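PDB 4G2A: YARHG domain-containing protein from Legionella pneumophila subsp. pneumophila, which is of unknown function, a two-domain protein that may bind nutrients. Local coordinates for residues A90-K102 and A135-A147. Residues are numbered along the deposited sequence; the frame is centred on the assembly and turned at random.
Sequences ALVYDFLVTVNDK and ATVNIHHDYSTGA
Strand 95-99 pairs antiparallel with strand 136-146, and Phe95, His141 and Tyr143 form an aromatic cluster on one face of the sheet. Phe95 turns its edge to the face of His141. Its CE1 stands over the centre of the imidazole, with ring planes at 62°. The Phe95 side chain reaches across because CG lies opposite the backbone N (chi1 179°). Its CD1 meets Tyr143 CD1 at 3.7 Å, the two side chains running side by side with their rings oblique. Val97 CG2 closes on the edge of the His141 ring, in its plane, 3.9 Å from CD2. Phe66 packs on all three aromatic residues, and Phe50 and Trp127 also meet His141, so His141 and Tyr143 are buried, while Phe95 stays partly exposed. Further along it, Val99 CG2 touches Ile139 CD1 at 3.8 Å.

The opposite face carries Leu96, Thr98, His140 and Asp142. Thr98 OG1 lies against His140 CB, and a water joins Leu96 O to His140 ND1. Asp142 OD1 is hydrogen-bonded to His45 of strand 43-54, the next strand over.

A beta bulge shifts the register by one between Tyr93 and Leu96. Beyond it, Tyr93 N still bonds Ser144 O, and the Tyr93 ring sets its edge against Thr145 CA.

At the other end, a type I' turn from Val99 to Lys102 leads into strand 102-110. Here the Asn100 side chain replaces a backbone carbonyl. With chi1 at -80°, its amide folds back beside its own N. Asn100 N donates to Asn138 O, and Asn138 N returns a nearly straight bond to Asn100 OD1 at 2.9 Å.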
ATOM      1  N   ALA A  90      10.978   5.492  12.992  1.00 29.24           N
ATOM      2  CA  ALA A  90       9.712   4.863  12.635  1.00 27.12           C
ATOM      3  C   ALA A  90       9.434   5.032  11.151  1.00 30.61           C
ATOM      4  O   ALA A  90       9.784   6.065  10.564  1.00 30.05           O
ATOM      5  CB  ALA A  90       8.587   5.488  13.437  1.00 27.45           C
ATOM      6  N   LEU A  91       8.785   4.033  10.547  1.00 26.27           N
ATOM      7  CA  LEU A  91       8.407   4.123   9.136  1.00 25.27           C
ATOM      8  C   LEU A  91       6.936   4.597   9.066  1.00 31.52           C
ATOM      9  O   LEU A  91       6.184   4.250   8.158  1.00 32.65           O
ATOM     10  CB  LEU A  91       8.667   2.785   8.401  1.00 23.90           C
ATOM     11  CG  LEU A  91      10.156   2.311   8.325  1.00 26.67           C
ATOM     12  CD1 LEU A  91      10.260   0.999   7.595  1.00 26.36           C
ATOM     13  CD2 LEU A  91      11.027   3.309   7.627  1.00 26.10           C
ATOM     14  N   VAL A  92       6.579   5.442  10.044  1.00 27.83           N
ATOM     15  CA  VAL A  92       5.305   6.103  10.312  1.00 27.80           C
ATOM     16  C   VAL A  92       5.651   7.582  10.515  1.00 29.62           C
ATOM     17  O   VAL A  92       6.634   7.905  11.168  1.00 29.22           O
ATOM     18  CB  VAL A  92       4.569   5.446  11.540  1.00 32.61           C
ATOM     19  CG1 VAL A  92       3.486   6.351  12.119  1.00 32.52           C
ATOM     20  CG2 VAL A  92       3.976   4.104  11.158  1.00 32.06           C
ATOM     21  N   TYR A  93       4.870   8.477   9.911  1.00 25.99           N
ATOM     22  CA  TYR A  93       5.158   9.897   9.954  1.00 25.28           C
ATOM     23  C   TYR A  93       3.992  10.664  10.487  1.00 31.42           C
ATOM     24  O   TYR A  93       2.859  10.432  10.065  1.00 32.14           O
ATOM     25  CB  TYR A  93       5.526  10.396   8.531  1.00 24.48           C
ATOM     26  CG  TYR A  93       6.661   9.608   7.937  1.00 24.33           C
ATOM     27  CD1 TYR A  93       7.978   9.857   8.311  1.00 26.82           C
ATOM     28  CD2 TYR A  93       6.420   8.540   7.079  1.00 23.91           C
ATOM     29  CE1 TYR A  93       9.029   9.091   7.817  1.00 27.22           C
ATOM     30  CE2 TYR A  93       7.463   7.748   6.603  1.00 24.50           C
ATOM     31  CZ  TYR A  93       8.768   8.040   6.963  1.00 32.06           C
ATOM     32  OH  TYR A  93       9.809   7.283   6.500  1.00 34.91           O
ATOM     33  N   ASP A  94       4.283  11.617  11.381  1.00 29.81           N
ATOM     34  CA  ASP A  94       3.337  12.574  11.970  1.00 30.67           C
ATOM     35  C   ASP A  94       2.140  11.854  12.572  1.00 34.62           C
ATOM     36  O   ASP A  94       0.986  12.174  12.275  1.00 36.45           O
ATOM     37  CB  ASP A  94       2.899  13.641  10.933  1.00 32.85           C
ATOM     38  CG  ASP A  94       4.071  14.328  10.242  1.00 48.69           C
ATOM     39  OD1 ASP A  94       4.910  14.937  10.952  1.00 51.55           O
ATOM     40  OD2 ASP A  94       4.167  14.232   8.997  1.00 52.87           O
ATOM     41  N   PHE A  95       2.431  10.847  13.387  1.00 29.14           N
ATOM     42  CA  PHE A  95       1.429  10.085  14.108  1.00 27.35           C
ATOM     43  C   PHE A  95       0.737  10.983  15.106  1.00 34.50           C
ATOM     44  O   PHE A  95       1.389  11.617  15.941  1.00 35.63           O
ATOM     45  CB  PHE A  95       2.066   8.891  14.820  1.00 27.16           C
ATOM     46  CG  PHE A  95       1.071   8.070  15.602  1.00 27.43           C
ATOM     47  CD1 PHE A  95       0.275   7.117  14.965  1.00 28.73           C
ATOM     48  CD2 PHE A  95       0.928   8.245  16.979  1.00 28.34           C
ATOM     49  CE1 PHE A  95      -0.660   6.363  15.687  1.00 28.81           C
ATOM     50  CE2 PHE A  95       0.011   7.473  17.704  1.00 31.28           C
ATOM     51  CZ  PHE A  95      -0.777   6.538  17.052  1.00 28.57           C
ATOM     52  N   LEU A  96      -0.587  11.053  14.988  1.00 32.02           N
ATOM     53  CA  LEU A  96      -1.466  11.792  15.871  1.00 32.49           C
ATOM     54  C   LEU A  96      -2.565  10.856  16.357  1.00 36.35           C
ATOM     55  O   LEU A  96      -3.208  10.203  15.530  1.00 36.13           O
ATOM     56  CB  LEU A  96      -2.089  13.013  15.158  1.00 33.05           C
ATOM     57  CG  LEU A  96      -1.167  14.088  14.594  1.00 37.17           C
ATOM     58  CD1 LEU A  96      -1.970  15.062  13.761  1.00 37.83           C
ATOM     59  CD2 LEU A  96      -0.386  14.815  15.705  1.00 36.91           C
ATOM     60  N   VAL A  97      -2.780  10.794  17.689  1.00 31.69           N
ATOM     61  CA  VAL A  97      -3.829  10.002  18.322  1.00 30.33           C
ATOM     62  C   VAL A  97      -4.712  10.925  19.174  1.00 35.19           C
ATOM     63  O   VAL A  97      -4.207  11.814  19.879  1.00 34.83           O
ATOM     64  CB  VAL A  97      -3.302   8.764  19.119  1.00 33.87           C
ATOM     65  CG1 VAL A  97      -2.189   9.127  20.104  1.00 33.89           C
ATOM     66  CG2 VAL A  97      -4.430   8.001  19.811  1.00 33.52           C
ATOM     67  N   THR A  98      -6.045  10.741  19.037  1.00 31.59           N
ATOM     68  CA  THR A  98      -7.072  11.428  19.813  1.00 31.23           C
ATOM     69  C   THR A  98      -7.870  10.373  20.596  1.00 33.24           C
ATOM     70  O   THR A  98      -8.209   9.316  20.051  1.00 31.28           O
ATOM     71  CB  THR A  98      -7.996  12.322  18.952  1.00 38.30           C
ATOM     72  OG1 THR A  98      -8.901  11.516  18.206  1.00 39.51           O
ATOM     73  CG2 THR A  98      -7.238  13.271  18.032  1.00 35.34           C
ATOM     74  N   VAL A  99      -8.132  10.650  21.880  1.00 30.44           N
ATOM     75  CA  VAL A  99      -8.927   9.801  22.773  1.00 30.39           C
ATOM     76  C   VAL A  99     -10.198  10.579  23.036  1.00 36.22           C
ATOM     77  O   VAL A  99     -10.113  11.703  23.547  1.00 36.86           O
ATOM     78  CB  VAL A  99      -8.175   9.425  24.080  1.00 33.99           C
ATOM     79  CG1 VAL A  99      -9.072   8.616  25.022  1.00 33.83           C
ATOM     80  CG2 VAL A  99      -6.887   8.670  23.784  1.00 32.63           C
ATOM     81  N   ASN A 100     -11.364  10.028  22.621  1.00 32.79           N
ATOM     82  CA  ASN A 100     -12.686  10.670  22.746  1.00 33.38           C
ATOM     83  C   ASN A 100     -12.638  12.092  22.125  1.00 38.81           C
ATOM     84  O   ASN A 100     -13.049  13.094  22.734  1.00 39.31           O
ATOM     85  CB  ASN A 100     -13.176  10.686  24.208  1.00 32.28           C
ATOM     86  CG  ASN A 100     -13.782   9.390  24.676  1.00 45.51           C
ATOM     87  OD1 ASN A 100     -14.161   8.525  23.888  1.00 48.29           O
ATOM     88  ND2 ASN A 100     -13.934   9.246  25.978  1.00 33.67           N
ATOM     89  N   ASP A 101     -12.036  12.146  20.926  1.00 35.48           N
ATOM     90  CA  ASP A 101     -11.840  13.303  20.043  1.00 36.25           C
ATOM     91  C   ASP A 101     -10.901  14.413  20.636  1.00 41.10           C
ATOM     92  O   ASP A 101     -10.762  15.474  20.019  1.00 41.48           O
ATOM     93  CB  ASP A 101     -13.197  13.854  19.552  1.00 38.77           C
ATOM     94  CG  ASP A 101     -13.944  12.787  18.751  1.00 49.04           C
ATOM     95  OD1 ASP A 101     -13.394  12.325  17.709  1.00 48.86           O
ATOM     96  OD2 ASP A 101     -15.027  12.330  19.221  1.00 52.25           O
ATOM     97  N   LYS A 102     -10.172  14.106  21.743  1.00 37.09           N
ATOM     98  CA  LYS A 102      -9.155  14.975  22.351  1.00 36.71           C
ATOM     99  C   LYS A 102      -7.752  14.423  22.043  1.00 39.68           C
ATOM    100  O   LYS A 102      -7.456  13.262  22.372  1.00 36.71           O
ATOM    101  CB  LYS A 102      -9.361  15.114  23.864  1.00 39.19           C
ATOM    102  CG  LYS A 102      -8.348  16.043  24.541  1.00 43.82           C
ATOM    103  CD  LYS A 102      -8.613  16.108  26.033  1.00 56.63           C
ATOM    104  CE  LYS A 102      -7.470  16.699  26.815  1.00 74.99           C
ATOM    105  NZ  LYS A 102      -7.667  16.526  28.283  1.00 90.02           N
ATOM    106  N   ALA A 135     -18.667   1.888  29.510  1.00 39.83           N
ATOM    107  CA  ALA A 135     -18.534   2.953  28.531  1.00 39.04           C
ATOM    108  C   ALA A 135     -17.751   2.582  27.277  1.00 41.21           C
ATOM    109  O   ALA A 135     -16.973   1.635  27.260  1.00 39.95           O
ATOM    110  CB  ALA A 135     -17.895   4.161  29.179  1.00 40.22           C
ATOM    111  N   THR A 136     -18.010   3.354  26.206  1.00 37.95           N
ATOM    112  CA  THR A 136     -17.393   3.279  24.887  1.00 36.47           C
ATOM    113  C   THR A 136     -16.339   4.408  24.784  1.00 39.40           C
ATOM    114  O   THR A 136     -16.579   5.536  25.227  1.00 40.18           O
ATOM    115  CB  THR A 136     -18.495   3.380  23.795  1.00 42.66           C
ATOM    116  OG1 THR A 136     -19.375   2.258  23.883  1.00 42.19           O
ATOM    117  CG2 THR A 136     -17.940   3.447  22.393  1.00 39.60           C
ATOM    118  N   VAL A 137     -15.190   4.107  24.217  1.00 34.71           N
ATOM    119  CA  VAL A 137     -14.141   5.108  24.023  1.00 34.23           C
ATOM    120  C   VAL A 137     -13.809   5.124  22.544  1.00 37.63           C
ATOM    121  O   VAL A 137     -13.671   4.067  21.926  1.00 36.38           O
ATOM    122  CB  VAL A 137     -12.896   4.885  24.942  1.00 37.19           C
ATOM    123  CG1 VAL A 137     -11.684   5.688  24.487  1.00 35.74           C
ATOM    124  CG2 VAL A 137     -13.237   5.222  26.391  1.00 38.45           C
ATOM    125  N   ASN A 138     -13.751   6.328  21.971  1.00 34.61           N
ATOM    126  CA  ASN A 138     -13.385   6.526  20.574  1.00 33.14           C
ATOM    127  C   ASN A 138     -11.872   6.758  20.461  1.00 36.79           C
ATOM    128  O   ASN A 138     -11.318   7.593  21.189  1.00 36.75           O
ATOM    129  CB  ASN A 138     -14.144   7.701  19.979  1.00 29.18           C
ATOM    130  CG  ASN A 138     -14.121   7.669  18.473  1.00 39.90           C
ATOM    131  OD1 ASN A 138     -14.877   6.933  17.849  1.00 32.66           O
ATOM    132  ND2 ASN A 138     -13.220   8.420  17.859  1.00 26.67           N
ATOM    133  N   ILE A 139     -11.205   5.986  19.584  1.00 31.93           N
ATOM    134  CA  ILE A 139      -9.778   6.127  19.309  1.00 30.43           C
ATOM    135  C   ILE A 139      -9.651   6.493  17.848  1.00 32.55           C
ATOM    136  O   ILE A 139     -10.288   5.872  17.010  1.00 31.48           O
ATOM    137  CB  ILE A 139      -8.898   4.875  19.708  1.00 32.58           C
ATOM    138  CG1 ILE A 139      -8.989   4.535  21.242  1.00 33.20           C
ATOM    139  CG2 ILE A 139      -7.417   5.038  19.258  1.00 30.44           C
ATOM    140  CD1 ILE A 139      -8.535   5.633  22.254  1.00 35.92           C
ATOM    141  N   HIS A 140      -8.863   7.532  17.553  1.00 29.47           N
ATOM    142  CA  HIS A 140      -8.584   7.973  16.190  1.00 27.78           C
ATOM    143  C   HIS A 140      -7.079   8.101  15.961  1.00 29.30           C
ATOM    144  O   HIS A 140      -6.367   8.648  16.797  1.00 28.74           O
ATOM    145  CB  HIS A 140      -9.295   9.290  15.835  1.00 29.03           C
ATOM    146  CG  HIS A 140      -9.132   9.664  14.391  1.00 31.61           C
ATOM    147  ND1 HIS A 140      -8.162  10.553  13.983  1.00 33.40           N
ATOM    148  CD2 HIS A 140      -9.783   9.201  13.303  1.00 33.15           C
ATOM    149  CE1 HIS A 140      -8.275  10.629  12.666  1.00 32.71           C
ATOM    150  NE2 HIS A 140      -9.230   9.828  12.211  1.00 32.90           N
ATOM    151  N   HIS A 141      -6.620   7.570  14.823  1.00 25.23           N
ATOM    152  CA  HIS A 141      -5.253   7.596  14.335  1.00 24.04           C
ATOM    153  C   HIS A 141      -5.180   8.383  13.037  1.00 28.80           C
ATOM    154  O   HIS A 141      -6.088   8.324  12.200  1.00 28.35           O
ATOM    155  CB  HIS A 141      -4.726   6.177  14.086  1.00 23.35           C
ATOM    156  CG  HIS A 141      -4.407   5.394  15.312  1.00 26.90           C
ATOM    157  ND1 HIS A 141      -4.039   4.059  15.234  1.00 28.42           N
ATOM    158  CD2 HIS A 141      -4.430   5.762  16.615  1.00 29.76           C
ATOM    159  CE1 HIS A 141      -3.839   3.667  16.480  1.00 27.81           C
ATOM    160  NE2 HIS A 141      -4.064   4.658  17.344  1.00 29.05           N
ATOM    161  N   ASP A 142      -4.091   9.119  12.879  1.00 25.44           N
ATOM    162  CA  ASP A 142      -3.782   9.898  11.684  1.00 26.19           C
ATOM    163  C   ASP A 142      -2.271   9.857  11.564  1.00 30.67           C
ATOM    164  O   ASP A 142      -1.574  10.228  12.506  1.00 31.80           O
ATOM    165  CB  ASP A 142      -4.352  11.335  11.766  1.00 28.86           C
ATOM    166  CG  ASP A 142      -4.020  12.282  10.622  1.00 44.41           C
ATOM    167  OD1 ASP A 142      -3.335  11.854   9.669  1.00 43.21           O
ATOM    168  OD2 ASP A 142      -4.409  13.468  10.701  1.00 58.84           O
ATOM    169  N   TYR A 143      -1.777   9.303  10.460  1.00 26.01           N
ATOM    170  CA  TYR A 143      -0.353   9.168  10.184  1.00 25.73           C
ATOM    171  C   TYR A 143      -0.154   8.842   8.700  1.00 28.66           C
ATOM    172  O   TYR A 143      -1.119   8.584   7.980  1.00 26.67           O
ATOM    173  CB  TYR A 143       0.302   8.095  11.092  1.00 25.81           C
ATOM    174  CG  TYR A 143      -0.345   6.729  10.997  1.00 26.83           C
ATOM    175  CD1 TYR A 143      -1.458   6.406  11.770  1.00 29.07           C
ATOM    176  CD2 TYR A 143       0.194   5.737  10.186  1.00 25.93           C
ATOM    177  CE1 TYR A 143      -2.049   5.148  11.695  1.00 28.45           C
ATOM    178  CE2 TYR A 143      -0.374   4.470  10.121  1.00 26.14           C
ATOM    179  CZ  TYR A 143      -1.504   4.185  10.865  1.00 30.05           C
ATOM    180  OH  TYR A 143      -2.067   2.943  10.798  1.00 28.20           O
ATOM    181  N   SER A 144       1.110   8.845   8.267  1.00 25.55           N
ATOM    182  CA  SER A 144       1.522   8.519   6.902  1.00 24.56           C
ATOM    183  C   SER A 144       2.646   7.522   6.925  1.00 26.03           C
ATOM    184  O   SER A 144       3.318   7.371   7.934  1.00 24.35           O
ATOM    185  CB  SER A 144       1.977   9.778   6.164  1.00 28.38           C
ATOM    186  OG  SER A 144       0.876  10.654   6.004  1.00 45.12           O
ATOM    187  N   THR A 145       2.865   6.861   5.801  1.00 23.76           N
ATOM    188  CA  THR A 145       3.977   5.928   5.576  1.00 23.57           C
ATOM    189  C   THR A 145       4.466   6.189   4.166  1.00 27.34           C
ATOM    190  O   THR A 145       3.803   6.919   3.420  1.00 27.51           O
ATOM    191  CB  THR A 145       3.543   4.442   5.760  1.00 27.03           C
ATOM    192  OG1 THR A 145       2.669   4.065   4.697  1.00 25.59           O
ATOM    193  CG2 THR A 145       2.900   4.150   7.112  1.00 22.60           C
ATOM    194  N   GLY A 146       5.571   5.560   3.797  1.00 23.11           N
ATOM    195  CA  GLY A 146       6.063   5.554   2.429  1.00 23.03           C
ATOM    196  C   GLY A 146       5.301   4.483   1.665  1.00 29.42           C
ATOM    197  O   GLY A 146       4.491   3.739   2.249  1.00 29.25           O
ATOM    198  N   ALA A 147       5.506   4.413   0.346  1.00 26.45           N
ATOM    199  CA  ALA A 147       4.784   3.419  -0.424  1.00 25.81           C
ATOM    200  C   ALA A 147       5.730   2.303  -0.842  1.00 29.68           C
ATOM    201  O   ALA A 147       6.550   2.470  -1.749  1.00 29.87           O
ATOM    202  CB  ALA A 147       4.097   4.054  -1.619  1.00 26.93           C
TER
HETATM  203  O   HOH W   1      -0.693  13.047  10.463  1.00 38.87           O
HETATM  204  O   HOH W   2       1.406  12.639   7.615  1.00 53.16           O
HETATM  205  O   HOH W   3      -5.781  11.539  15.212  1.00 33.56           O
HETATM  206  O   HOH W   4     -10.961  10.068  19.303  1.00 30.41           O
HETATM  207  O   HOH W   5     -16.237   7.348  27.690  1.00 43.83           O
HETATM  208  O   HOH W   6     -17.542   7.691  23.986  1.00 45.86           O